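Local coordinates for DUF2020 domain-containing protein (Corynebacterium diphtheriae, PDB 3V7B) that is of unknown function but belongs to the DUF2020 family, placed in the same clan as the Mog1p and PsbP proteins, and folds around an antiparallel sheet, at residues A[128-133]-A[139-144]; A[57-60]-A[66-69]; A[13-18]-A[86-91]. All coordinates share one frame; numbering follows the deposited sequence.

Contact 1 (A[128-133]-A[139-144]); sequences VWSNQQ and ELMAKE
Strand 124-130, the last in the chain but central in the seven-stranded antiparallel sheet, is joined by a short turn to helix 135-149, which folds back over one face of the sheet, and Val-128 and Ser-130 on the strand meet Met-141 and Ala-142 on the helix. The axes of strand 128-130 and helix 139-144 are roughly antiparallel, at 149°, with a closest approach of 8.3 Å.

Val-128 packs against Met-141 and Ala-142, consecutive residues of the helix. With CG1 anti to its backbone N (chi1 172°), the two methyls divide the work: CG1 meets the methyl of Met-141, a selenomethionine, at CE 3.9 Å away, while CG2 rests against the helix backbone, 3.7 Å from Ala-142 N, and lies 3.8 Å from Ala-142 CB. A branched residue fills both positions at once, and the small alanine lets the strand come up close to the helix. Met-141 crosses Val-128 at about a right angle. Its chain bends at the last torsion (chi3 -76°), which turns CE to the strand, where it touches both Val-128 CG1 and, at 4.0 Å, Ser-130 CB. A long, flexible, apolar side chain suits this span from helix to strand; it also touches Ala-69 and Asn-40.

Ser-130 turns its CB to the selenomethionine methyl and keeps its hydroxyl for polar work. OG accepts from Gln-132 N at 2.8 Å, an ST turn that shapes the chain as it leaves the strand, and it is also hydrogen-bonded to Asn-40 ND2, so this buried oxygen is satisfied. Just beyond, Gln-132 NE2 donates to Asn-131 OD1 from above the carbonyl plane.

No hydrogen bond crosses between the segments; apolar packing joins them, typical of an alpha/beta/alpha sandwich, in which helices pack on both faces of a sheet.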
ATOM      1  N   VAL A 128       1.799  -1.522  -1.357  1.00 10.80           N
ATOM      2  CA  VAL A 128       0.641  -1.274  -2.129  1.00 11.15           C
ATOM      3  C   VAL A 128       0.321  -2.610  -2.760  1.00 12.21           C
ATOM      4  O   VAL A 128       1.235  -3.267  -3.278  1.00 13.47           O
ATOM      5  CB  VAL A 128       0.892  -0.219  -3.236  1.00 10.97           C
ATOM      6  CG1 VAL A 128      -0.260  -0.080  -4.191  1.00 11.63           C
ATOM      7  CG2 VAL A 128       1.209   1.173  -2.673  1.00 11.10           C
ATOM      8  N   TRP A 129      -0.951  -2.988  -2.646  1.00 12.61           N
ATOM      9  CA  TRP A 129      -1.499  -4.143  -3.306  1.00 13.64           C
ATOM     10  C   TRP A 129      -2.494  -3.601  -4.338  1.00 14.45           C
ATOM     11  O   TRP A 129      -3.210  -2.621  -4.073  1.00 13.28           O
ATOM     12  CB  TRP A 129      -2.257  -4.980  -2.296  1.00 13.48           C
ATOM     13  CG  TRP A 129      -1.418  -5.714  -1.305  1.00 14.58           C
ATOM     14  CD1 TRP A 129      -0.795  -6.918  -1.455  1.00 15.66           C
ATOM     15  CD2 TRP A 129      -1.163  -5.308   0.055  1.00 15.24           C
ATOM     16  NE1 TRP A 129      -0.202  -7.314  -0.288  1.00 14.88           N
ATOM     17  CE2 TRP A 129      -0.375  -6.368   0.660  1.00 16.09           C
ATOM     18  CE3 TRP A 129      -1.541  -4.206   0.833  1.00 16.26           C
ATOM     19  CZ2 TRP A 129       0.001  -6.326   1.963  1.00 16.54           C
ATOM     20  CZ3 TRP A 129      -1.121  -4.140   2.145  1.00 16.08           C
ATOM     21  CH2 TRP A 129      -0.377  -5.142   2.718  1.00 16.93           C
ATOM     22  N   SER A 130      -2.534  -4.236  -5.486  1.00 15.16           N
ATOM     23  CA  SER A 130      -3.522  -3.953  -6.511  1.00 15.97           C
ATOM     24  C   SER A 130      -4.196  -5.245  -6.943  1.00 16.83           C
ATOM     25  O   SER A 130      -3.580  -6.290  -6.940  1.00 15.75           O
ATOM     26  CB  SER A 130      -2.859  -3.342  -7.745  1.00 17.25           C
ATOM     27  OG  SER A 130      -3.728  -3.387  -8.879  1.00 17.92           O
ATOM     28  N   ASN A 131      -5.450  -5.140  -7.371  1.00 17.12           N
ATOM     29  CA  ASN A 131      -6.179  -6.311  -7.894  1.00 18.17           C
ATOM     30  C   ASN A 131      -5.818  -6.580  -9.346  1.00 19.72           C
ATOM     31  O   ASN A 131      -6.353  -7.511  -9.936  1.00 23.41           O
ATOM     32  CB  ASN A 131      -7.719  -6.200  -7.692  1.00 17.45           C
ATOM     33  CG  ASN A 131      -8.369  -5.176  -8.610  1.00 16.59           C
ATOM     34  OD1 ASN A 131      -7.695  -4.414  -9.291  1.00 16.56           O
ATOM     35  ND2 ASN A 131      -9.722  -5.168  -8.636  1.00 16.85           N
ATOM     36  N   GLN A 132      -4.945  -5.733  -9.918  1.00 21.63           N
ATOM     37  CA  GLN A 132      -4.532  -5.826 -11.326  1.00 23.16           C
ATOM     38  C   GLN A 132      -3.275  -6.666 -11.489  1.00 22.63           C
ATOM     39  O   GLN A 132      -2.543  -6.869 -10.544  1.00 20.77           O
ATOM     40  CB  GLN A 132      -4.269  -4.404 -11.860  1.00 21.70           C
ATOM     41  CG  GLN A 132      -5.482  -3.519 -11.696  1.00 21.84           C
ATOM     42  CD  GLN A 132      -6.630  -3.905 -12.607  1.00 23.84           C
ATOM     43  OE1 GLN A 132      -6.440  -4.109 -13.789  1.00 26.93           O
ATOM     44  NE2 GLN A 132      -7.835  -3.975 -12.063  1.00 24.36           N
ATOM     45  N   GLN A 133      -3.016  -7.110 -12.702  1.00 23.02           N
ATOM     46  CA  GLN A 133      -1.921  -8.021 -12.941  1.00 26.20           C
ATOM     47  C   GLN A 133      -0.597  -7.328 -13.142  1.00 24.12           C
ATOM     48  O   GLN A 133       0.443  -7.981 -13.052  1.00 22.57           O
ATOM     49  CB  GLN A 133      -2.218  -8.858 -14.147  1.00 29.59           C
ATOM     50  CG  GLN A 133      -3.480  -9.673 -13.947  1.00 33.41           C
ATOM     51  CD  GLN A 133      -3.552 -10.810 -14.938  1.00 39.17           C
ATOM     52  OE1 GLN A 133      -2.528 -11.456 -15.228  1.00 47.65           O
ATOM     53  NE2 GLN A 133      -4.751 -11.071 -15.455  1.00 38.58           N
ATOM     54  N   GLU A 139       3.454   0.024  -8.324  1.00 14.88           N
ATOM     55  CA  GLU A 139       4.688   0.827  -8.230  1.00 16.78           C
ATOM     56  C   GLU A 139       4.403   2.320  -8.354  1.00 15.17           C
ATOM     57  O   GLU A 139       4.919   3.102  -7.623  1.00 14.77           O
ATOM     58  CB  GLU A 139       5.655   0.389  -9.297  1.00 17.59           C
ATOM     59  CG  GLU A 139       6.908   1.221  -9.349  1.00 21.27           C
ATOM     60  CD  GLU A 139       7.925   0.633 -10.332  1.00 25.94           C
ATOM     61  OE1 GLU A 139       7.948  -0.608 -10.516  1.00 28.76           O
ATOM     62  OE2 GLU A 139       8.696   1.425 -10.875  1.00 31.04           O
ATOM     63  N   LEU A 140       3.535   2.702  -9.277  1.00 15.70           N
ATOM     64  CA  LEU A 140       3.173   4.128  -9.488  1.00 15.02           C
ATOM     65  C   LEU A 140       2.458   4.707  -8.304  1.00 14.52           C
ATOM     66  O   LEU A 140       2.746   5.826  -7.873  1.00 13.84           O
ATOM     67  CB  LEU A 140       2.289   4.275 -10.719  1.00 15.66           C
ATOM     68  CG  LEU A 140       2.918   4.047 -12.099  1.00 18.10           C
ATOM     69  CD1 LEU A 140       1.854   3.944 -13.219  1.00 17.83           C
ATOM     70  CD2 LEU A 140       3.932   5.171 -12.364  1.00 19.43           C
HETATM   71  N   MSE A 141       1.560   3.899  -7.739  1.00 13.75           N
HETATM   72  CA  MSE A 141       0.872   4.305  -6.535  1.00 13.15           C
HETATM   73  C   MSE A 141       1.817   4.454  -5.331  1.00 12.43           C
HETATM   74  O   MSE A 141       1.697   5.393  -4.569  1.00 11.44           O
HETATM   75  CB  MSE A 141      -0.314   3.322  -6.273  1.00 14.04           C
HETATM   76  CG  MSE A 141      -1.429   3.487  -7.250  1.00 15.63           C
HETATM   77 SE   MSE A 141      -3.014   2.407  -6.848  0.83 16.25          SE
HETATM   78  CE  MSE A 141      -2.414   0.654  -7.410  1.00 15.71           C
ATOM     79  N   ALA A 142       2.722   3.502  -5.135  1.00 11.97           N
ATOM     80  CA  ALA A 142       3.680   3.611  -4.023  1.00 13.19           C
ATOM     81  C   ALA A 142       4.532   4.838  -4.161  1.00 13.62           C
ATOM     82  O   ALA A 142       4.746   5.582  -3.181  1.00 13.55           O
ATOM     83  CB  ALA A 142       4.562   2.400  -3.918  1.00 13.15           C
ATOM     84  N   LYS A 143       5.074   5.062  -5.342  1.00 14.51           N
ATOM     85  CA  LYS A 143       5.892   6.243  -5.602  0.50 15.39           C
ATOM     86  C   LYS A 143       5.156   7.545  -5.357  1.00 14.73           C
ATOM     87  O   LYS A 143       5.699   8.463  -4.764  1.00 12.84           O
ATOM     88  CB  LYS A 143       6.435   6.191  -7.021  0.50 17.11           C
ATOM     89  CG  LYS A 143       7.465   5.090  -7.180  0.50 18.25           C
ATOM     90  CD  LYS A 143       7.985   5.014  -8.631  0.50 20.08           C
ATOM     91  CE  LYS A 143       9.157   5.958  -8.832  0.50 21.76           C
ATOM     92  NZ  LYS A 143       8.746   7.161  -9.591  0.50 23.33           N
ATOM     93  N   GLU A 144       3.900   7.596  -5.772  1.00 15.29           N
ATOM     94  CA  GLU A 144       3.097   8.777  -5.594  1.00 14.67           C
ATOM     95  C   GLU A 144       2.807   9.044  -4.146  1.00 14.74           C
ATOM     96  O   GLU A 144       2.935  10.203  -3.698  1.00 14.22           O
ATOM     97  CB  GLU A 144       1.797   8.662  -6.382  1.00 16.25           C
ATOM     98  CG  GLU A 144       0.842   9.864  -6.320  1.00 18.34           C
ATOM     99  CD  GLU A 144       1.470  11.212  -6.698  1.00 19.90           C
ATOM    100  OE1 GLU A 144       2.485  11.252  -7.422  1.00 20.18           O
ATOM    101  OE2 GLU A 144       0.928  12.246  -6.221  1.00 23.62           O
TER

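Contact 2 (A[57-60]-A[66-69]). With EDO (1,2-ethanediol), chain C.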
ATOM      1  N   ALA A  57      -3.792   4.362   6.475  1.00 14.60           N
ATOM      2  CA  ALA A  57      -3.855   3.454   5.348  1.00 13.49           C
ATOM      3  C   ALA A  57      -5.074   3.822   4.519  1.00 14.00           C
ATOM      4  O   ALA A  57      -6.065   4.287   5.073  1.00 14.29           O
ATOM      5  CB  ALA A  57      -3.968   2.047   5.839  1.00 13.52           C
ATOM      6  N   CYS A  58      -4.989   3.648   3.203  1.00 12.42           N
ATOM      7  CA  CYS A  58      -6.084   4.048   2.299  1.00 13.28           C
ATOM      8  C   CYS A  58      -6.475   2.792   1.500  1.00 13.05           C
ATOM      9  O   CYS A  58      -5.632   2.076   0.946  1.00 14.63           O
ATOM     10  CB  CYS A  58      -5.682   5.168   1.341  1.00 12.79           C
ATOM     11  SG  CYS A  58      -5.245   6.713   2.194  1.00 16.73           S
ATOM     12  N   VAL A  59      -7.771   2.572   1.405  1.00 12.48           N
ATOM     13  CA  VAL A  59      -8.287   1.414   0.645  1.00 12.21           C
ATOM     14  C   VAL A  59      -9.340   1.856  -0.358  1.00 13.46           C
ATOM     15  O   VAL A  59     -10.171   2.712  -0.048  1.00 14.46           O
ATOM     16  CB  VAL A  59      -8.925   0.419   1.565  1.00 12.84           C
ATOM     17  CG1 VAL A  59      -9.295  -0.863   0.764  1.00 11.95           C
ATOM     18  CG2 VAL A  59      -7.975   0.075   2.714  1.00 12.68           C
ATOM     19  N   PHE A  60      -9.249   1.305  -1.574  1.00 13.51           N
ATOM     20  CA  PHE A  60     -10.034   1.766  -2.663  1.00 15.36           C
ATOM     21  C   PHE A  60     -10.749   0.570  -3.284  1.00 16.41           C
ATOM     22  O   PHE A  60     -10.141  -0.415  -3.683  1.00 16.00           O
ATOM     23  CB  PHE A  60      -9.206   2.461  -3.747  1.00 15.41           C
ATOM     24  CG  PHE A  60      -8.257   3.534  -3.261  1.00 15.57           C
ATOM     25  CD1 PHE A  60      -8.656   4.861  -3.186  1.00 15.77           C
ATOM     26  CD2 PHE A  60      -6.979   3.203  -2.802  1.00 15.08           C
ATOM     27  CE1 PHE A  60      -7.777   5.858  -2.814  1.00 15.61           C
ATOM     28  CE2 PHE A  60      -6.138   4.211  -2.325  1.00 16.02           C
ATOM     29  CZ  PHE A  60      -6.542   5.537  -2.335  1.00 15.82           C
ATOM     30  N   ALA A  66     -13.346  -7.673  -2.913  1.00 21.49           N
ATOM     31  CA  ALA A  66     -11.961  -7.364  -2.585  1.00 20.73           C
ATOM     32  C   ALA A  66     -11.586  -5.960  -3.143  1.00 17.88           C
ATOM     33  O   ALA A  66     -11.913  -5.620  -4.268  1.00 19.88           O
ATOM     34  CB  ALA A  66     -11.034  -8.443  -3.180  1.00 20.18           C
ATOM     35  N   PRO A  67     -10.861  -5.167  -2.369  1.00 17.96           N
ATOM     36  CA  PRO A  67     -10.539  -3.836  -2.889  1.00 18.32           C
ATOM     37  C   PRO A  67      -9.768  -3.843  -4.219  1.00 16.51           C
ATOM     38  O   PRO A  67      -9.052  -4.820  -4.517  1.00 18.87           O
ATOM     39  CB  PRO A  67      -9.716  -3.196  -1.763  1.00 18.95           C
ATOM     40  CG  PRO A  67      -9.556  -4.209  -0.718  1.00 19.31           C
ATOM     41  CD  PRO A  67     -10.430  -5.375  -0.976  1.00 17.85           C
ATOM     42  N   GLN A  68      -9.847  -2.757  -4.981  1.00 17.05           N
ATOM     43  CA  GLN A  68      -9.032  -2.670  -6.204  1.00 16.37           C
ATOM     44  C   GLN A  68      -7.571  -2.318  -5.839  1.00 15.12           C
ATOM     45  O   GLN A  68      -6.651  -2.700  -6.551  1.00 15.73           O
ATOM     46  CB  GLN A  68      -9.616  -1.730  -7.271  1.00 15.93           C
ATOM     47  CG  GLN A  68      -9.533  -0.221  -6.957  1.00 16.29           C
ATOM     48  CD  GLN A  68      -9.843   0.576  -8.226  1.00 17.56           C
ATOM     49  OE1 GLN A  68      -9.200   0.393  -9.250  1.00 18.33           O
ATOM     50  NE2 GLN A  68     -10.910   1.361  -8.187  1.00 17.45           N
ATOM     51  N   ALA A  69      -7.363  -1.551  -4.790  1.00 15.24           N
ATOM     52  CA  ALA A  69      -6.010  -1.160  -4.359  1.00 13.98           C
ATOM     53  C   ALA A  69      -6.035  -0.876  -2.868  1.00 15.14           C
ATOM     54  O   ALA A  69      -6.983  -0.306  -2.295  1.00 15.36           O
ATOM     55  CB  ALA A  69      -5.509   0.081  -5.127  1.00 14.45           C
TER
HETATM   56  C1  EDO C 401      -6.401  -6.552  -3.672  1.00 23.41           C
HETATM   57  O1  EDO C 401      -7.745  -6.690  -3.180  1.00 22.16           O
HETATM   58  C2  EDO C 401      -5.875  -5.157  -3.295  1.00 21.57           C
HETATM   59  O2  EDO C 401      -5.893  -4.807  -1.890  1.00 22.70           O
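Phe-60 and Ala-69 form an antiparallel hydrogen-bonded pair at the turn between strands 57-61 and 69-75, and Gln-68 joins Ala-69 opposite Phe-60 to make a classic beta bulge. Phe-60 N donates to Ala-69 O at 2.9 Å, almost in line with the carbonyl bond. In return Phe-60 O takes two donors, both in its carbonyl plane: Gln-68 N at 2.7 Å, through a bent N-H, and Ala-69 N at 3.2 Å, through a straighter one.

The Phe-60 ring stands with CG beside the backbone N (chi1 -50°), which carries CD2 to 3.5 Å from Ala-69 O, met at the ring edge near its plane. Ala-69 CB lies 4.2 Å from the same CD2, a methyl small enough to sit by the aromatic. In Gln-68 a chi1 of 72° keeps CG close to its own N-H, 3.3 Å from Phe-60 O; the chain then extends to Gln-42 O, which NE2 binds. Val-59 chi1 (-173°) sends CG1 toward the rigid, apolar ring of Pro-67, and the two groups meet aslant, CG1 to Pro-67 CB at 3.5 Å, tighter than usual for two carbons. Cys-58 SG is bonded to Cys-28 SG in a disulfide.

A 1,2-ethanediol, probably from the crystallisation liquor, donates from O1 to Pro-67 O at 2.6 Å and also bonds Thr-70. One carbonyl oxygen thus accepts both N-H groups of the bulge, the shorter bond being the more bent, and the extra residue is taken into the strand pair with its N-H bonded.

Contact 3 (A[13-18]-A[86-91]); sequences DALPMP and VDWAAP
Residues 13-18, a loop near the N terminus, run across one face of the sheet and meet the C-terminal end of helix 79-89 at Trp-88, whose indole receives Asp-13 and Leu-15. The tryptophan carries the helix side of the contact alone. A chi1 of 159° swings its ring clear of its own backbone N, toward residues 13-15.

Asp-13 lies over one face of the indole. Its CA sits 3.6 Å from the centroid of the six-membered ring and only 8° off the ring normal, a CH-pi contact, and CB lies above the CE2-NE1 bond, 3.5 Å from Trp-88 CE2. The carboxylate leads away from the ring, so the aspartate presents its carbons to the indole and keeps its charge elsewhere. Its backbone O, meanwhile, approaches Trp-88 CZ2 at 3.4 Å.

Leu-15 comes from another direction. Its CD2 methyl reaches the ring's edge, close to the ring plane, 3.4 Å from Trp-88 CH2; one branch of the leucine does the touching, and the two side chains cross obliquely. It also touches Trp-129 of strand 124-130, so the methyl bridges the two tryptophans.

Phe-12 adds an edge-to-face ring pairing with Trp-88, which also rests on Met-72. Further along, Pro-16 packs on strands 57-61 and 69-75, carrying the segment across the sheet.

No hydrogen bond links the two segments. The C-H of Asp-13 CA faces the pi cloud while Leu-15 adds van der Waals contact at the edge, consistent with an attachment by packing and a CH-pi contact, without hydrogen bond or salt bridge.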
ATOM      1  N   ASP A  13       2.320  -7.865  10.267  1.00 16.98           N
ATOM      2  CA  ASP A  13       1.412  -8.451   9.270  1.00 17.48           C
ATOM      3  C   ASP A  13      -0.021  -7.854   9.392  1.00 16.65           C
ATOM      4  O   ASP A  13      -0.953  -8.432   8.907  1.00 18.09           O
ATOM      5  CB  ASP A  13       1.377  -9.985   9.376  1.00 20.39           C
ATOM      6  CG  ASP A  13       0.988 -10.501  10.792  1.00 22.16           C
ATOM      7  OD1 ASP A  13       0.890  -9.729  11.795  1.00 22.16           O
ATOM      8  OD2 ASP A  13       0.871 -11.731  10.876  1.00 24.08           O
ATOM      9  N   ALA A  14      -0.164  -6.714  10.096  1.00 16.71           N
ATOM     10  CA  ALA A  14      -1.453  -6.000  10.166  1.00 16.28           C
ATOM     11  C   ALA A  14      -1.897  -5.535   8.781  1.00 17.94           C
ATOM     12  O   ALA A  14      -1.067  -5.051   7.944  1.00 15.73           O
ATOM     13  CB  ALA A  14      -1.405  -4.787  11.113  1.00 15.96           C
ATOM     14  N   LEU A  15      -3.211  -5.631   8.545  1.00 16.68           N
ATOM     15  CA  LEU A  15      -3.731  -5.182   7.272  1.00 16.96           C
ATOM     16  C   LEU A  15      -4.717  -4.036   7.527  1.00 17.49           C
ATOM     17  O   LEU A  15      -5.399  -4.036   8.527  1.00 16.55           O
ATOM     18  CB  LEU A  15      -4.451  -6.303   6.547  1.00 18.94           C
ATOM     19  CG  LEU A  15      -3.555  -7.421   6.019  1.00 21.14           C
ATOM     20  CD1 LEU A  15      -4.396  -8.597   5.544  1.00 22.72           C
ATOM     21  CD2 LEU A  15      -2.730  -6.877   4.878  1.00 18.36           C
ATOM     22  N   PRO A  16      -4.824  -3.077   6.602  1.00 17.86           N
ATOM     23  CA  PRO A  16      -5.791  -1.959   6.734  1.00 17.24           C
ATOM     24  C   PRO A  16      -7.236  -2.445   6.865  1.00 19.24           C
ATOM     25  O   PRO A  16      -7.624  -3.369   6.162  1.00 17.87           O
ATOM     26  CB  PRO A  16      -5.631  -1.226   5.439  1.00 16.34           C
ATOM     27  CG  PRO A  16      -4.257  -1.588   4.961  1.00 16.67           C
ATOM     28  CD  PRO A  16      -4.065  -2.989   5.347  1.00 16.98           C
HETATM   29  N   MSE A  17      -8.035  -1.775   7.677  1.00 20.78           N
HETATM   30  CA  MSE A  17      -9.456  -2.145   7.850  0.60 23.39           C
HETATM   31  C   MSE A  17     -10.279  -0.865   8.064  1.00 22.19           C
HETATM   32  O   MSE A  17     -10.644  -0.510   9.189  1.00 21.95           O
HETATM   33  CB  MSE A  17      -9.655  -3.134   9.031  0.60 27.25           C
HETATM   34  CG  MSE A  17      -8.802  -4.415   9.013  0.60 31.35           C
HETATM   35 SE   MSE A  17      -9.089  -5.525  10.642  0.51 45.20          SE
HETATM   36  CE  MSE A  17     -10.817  -6.238  10.003  0.60 38.57           C
ATOM     37  N   PRO A  18     -10.549  -0.141   6.985  1.00 22.33           N
ATOM     38  CA  PRO A  18     -11.317   1.116   7.150  1.00 22.76           C
ATOM     39  C   PRO A  18     -12.700   0.768   7.690  1.00 22.72           C
ATOM     40  O   PRO A  18     -13.315  -0.171   7.217  1.00 22.78           O
ATOM     41  CB  PRO A  18     -11.402   1.685   5.711  1.00 21.79           C
ATOM     42  CG  PRO A  18     -10.247   1.085   5.021  1.00 22.36           C
ATOM     43  CD  PRO A  18     -10.144  -0.331   5.582  1.00 22.83           C
ATOM     44  N   VAL A  86       8.084  -5.759   4.734  1.00 13.78           N
ATOM     45  CA  VAL A  86       8.339  -5.831   3.331  1.00 14.68           C
ATOM     46  C   VAL A  86       8.499  -7.304   2.851  1.00 14.65           C
ATOM     47  O   VAL A  86       7.939  -7.682   1.839  1.00 15.72           O
ATOM     48  CB  VAL A  86       9.538  -4.952   2.947  1.00 14.96           C
ATOM     49  CG1 VAL A  86       9.972  -5.256   1.530  1.00 14.40           C
ATOM     50  CG2 VAL A  86       9.243  -3.444   3.092  1.00 13.96           C
ATOM     51  N   ASP A  87       9.238  -8.127   3.621  1.00 15.90           N
ATOM     52  CA  ASP A  87       9.444  -9.518   3.281  1.00 17.05           C
ATOM     53  C   ASP A  87       8.164 -10.306   3.432  1.00 18.16           C
ATOM     54  O   ASP A  87       7.934 -11.279   2.702  1.00 17.14           O
ATOM     55  CB  ASP A  87      10.558 -10.140   4.179  1.00 17.23           C
ATOM     56  CG  ASP A  87      11.914  -9.624   3.862  1.00 17.47           C
ATOM     57  OD1 ASP A  87      12.057  -8.769   2.927  1.00 18.45           O
ATOM     58  OD2 ASP A  87      12.872 -10.113   4.534  1.00 17.40           O
ATOM     59  N   TRP A  88       7.303  -9.920   4.349  1.00 16.00           N
ATOM     60  CA  TRP A  88       5.987 -10.581   4.447  1.00 16.40           C
ATOM     61  C   TRP A  88       5.111 -10.283   3.243  1.00 18.14           C
ATOM     62  O   TRP A  88       4.597 -11.228   2.608  1.00 18.21           O
ATOM     63  CB  TRP A  88       5.342 -10.157   5.746  1.00 16.58           C
ATOM     64  CG  TRP A  88       3.857 -10.297   5.819  1.00 16.75           C
ATOM     65  CD1 TRP A  88       3.110 -11.460   5.979  1.00 19.28           C
ATOM     66  CD2 TRP A  88       2.864  -9.198   5.734  1.00 17.15           C
ATOM     67  NE1 TRP A  88       1.740 -11.169   5.969  1.00 19.04           N
ATOM     68  CE2 TRP A  88       1.534  -9.832   5.845  1.00 18.64           C
ATOM     69  CE3 TRP A  88       2.943  -7.812   5.596  1.00 16.02           C
ATOM     70  CZ2 TRP A  88       0.362  -9.086   5.810  1.00 17.02           C
ATOM     71  CZ3 TRP A  88       1.767  -7.082   5.532  1.00 15.96           C
ATOM     72  CH2 TRP A  88       0.506  -7.704   5.654  1.00 17.66           C
ATOM     73  N   ALA A  89       5.048  -8.995   2.846  1.00 16.58           N
ATOM     74  CA  ALA A  89       4.188  -8.561   1.733  1.00 16.43           C
ATOM     75  C   ALA A  89       4.716  -9.045   0.371  1.00 16.35           C
ATOM     76  O   ALA A  89       3.939  -9.361  -0.515  1.00 16.38           O
ATOM     77  CB  ALA A  89       4.040  -7.063   1.712  1.00 16.25           C
ATOM     78  N   ALA A  90       6.056  -9.105   0.257  1.00 16.69           N
ATOM     79  CA  ALA A  90       6.786  -9.400  -0.996  1.00 16.97           C
ATOM     80  C   ALA A  90       7.879 -10.408  -0.693  1.00 17.09           C
ATOM     81  O   ALA A  90       9.022 -10.032  -0.523  1.00 17.37           O
ATOM     82  CB  ALA A  90       7.332  -8.114  -1.683  1.00 15.78           C
ATOM     83  N   PRO A  91       7.515 -11.703  -0.663  1.00 19.52           N
ATOM     84  CA  PRO A  91       8.510 -12.721  -0.197  1.00 19.43           C
ATOM     85  C   PRO A  91       9.720 -12.810  -1.134  1.00 19.09           C
ATOM     86  O   PRO A  91       9.572 -12.695  -2.358  1.00 17.82           O
ATOM     87  CB  PRO A  91       7.708 -14.045  -0.178  1.00 19.18           C
ATOM     88  CG  PRO A  91       6.271 -13.607  -0.016  1.00 20.93           C
ATOM     89  CD  PRO A  91       6.136 -12.256  -0.725  1.00 19.30           C
TER

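From the N terminus, residues 13-18 run over one face of the sheet, and contact 3 joins them to the end of helix 79-89, closing a long loop. Contact 2 falls within that loop, joining neighbouring strands through a short turn. Contact 1 comes after both, a short closure from strand 124-130 to the C-terminal helix 135-149. Contacts 1 and 3 lie on opposite sides of the chain's centre. Strand 124-130 and the residue after it connect the parts: Asn-131 N probably hydrogen-bonds Gln-68 O of contact 2, while Trp-129 packs on Trp-88 and Ala-89 of contact 3. Pro-16 and Pro-18 rest on Val-59, tying contact 3 to contact 2.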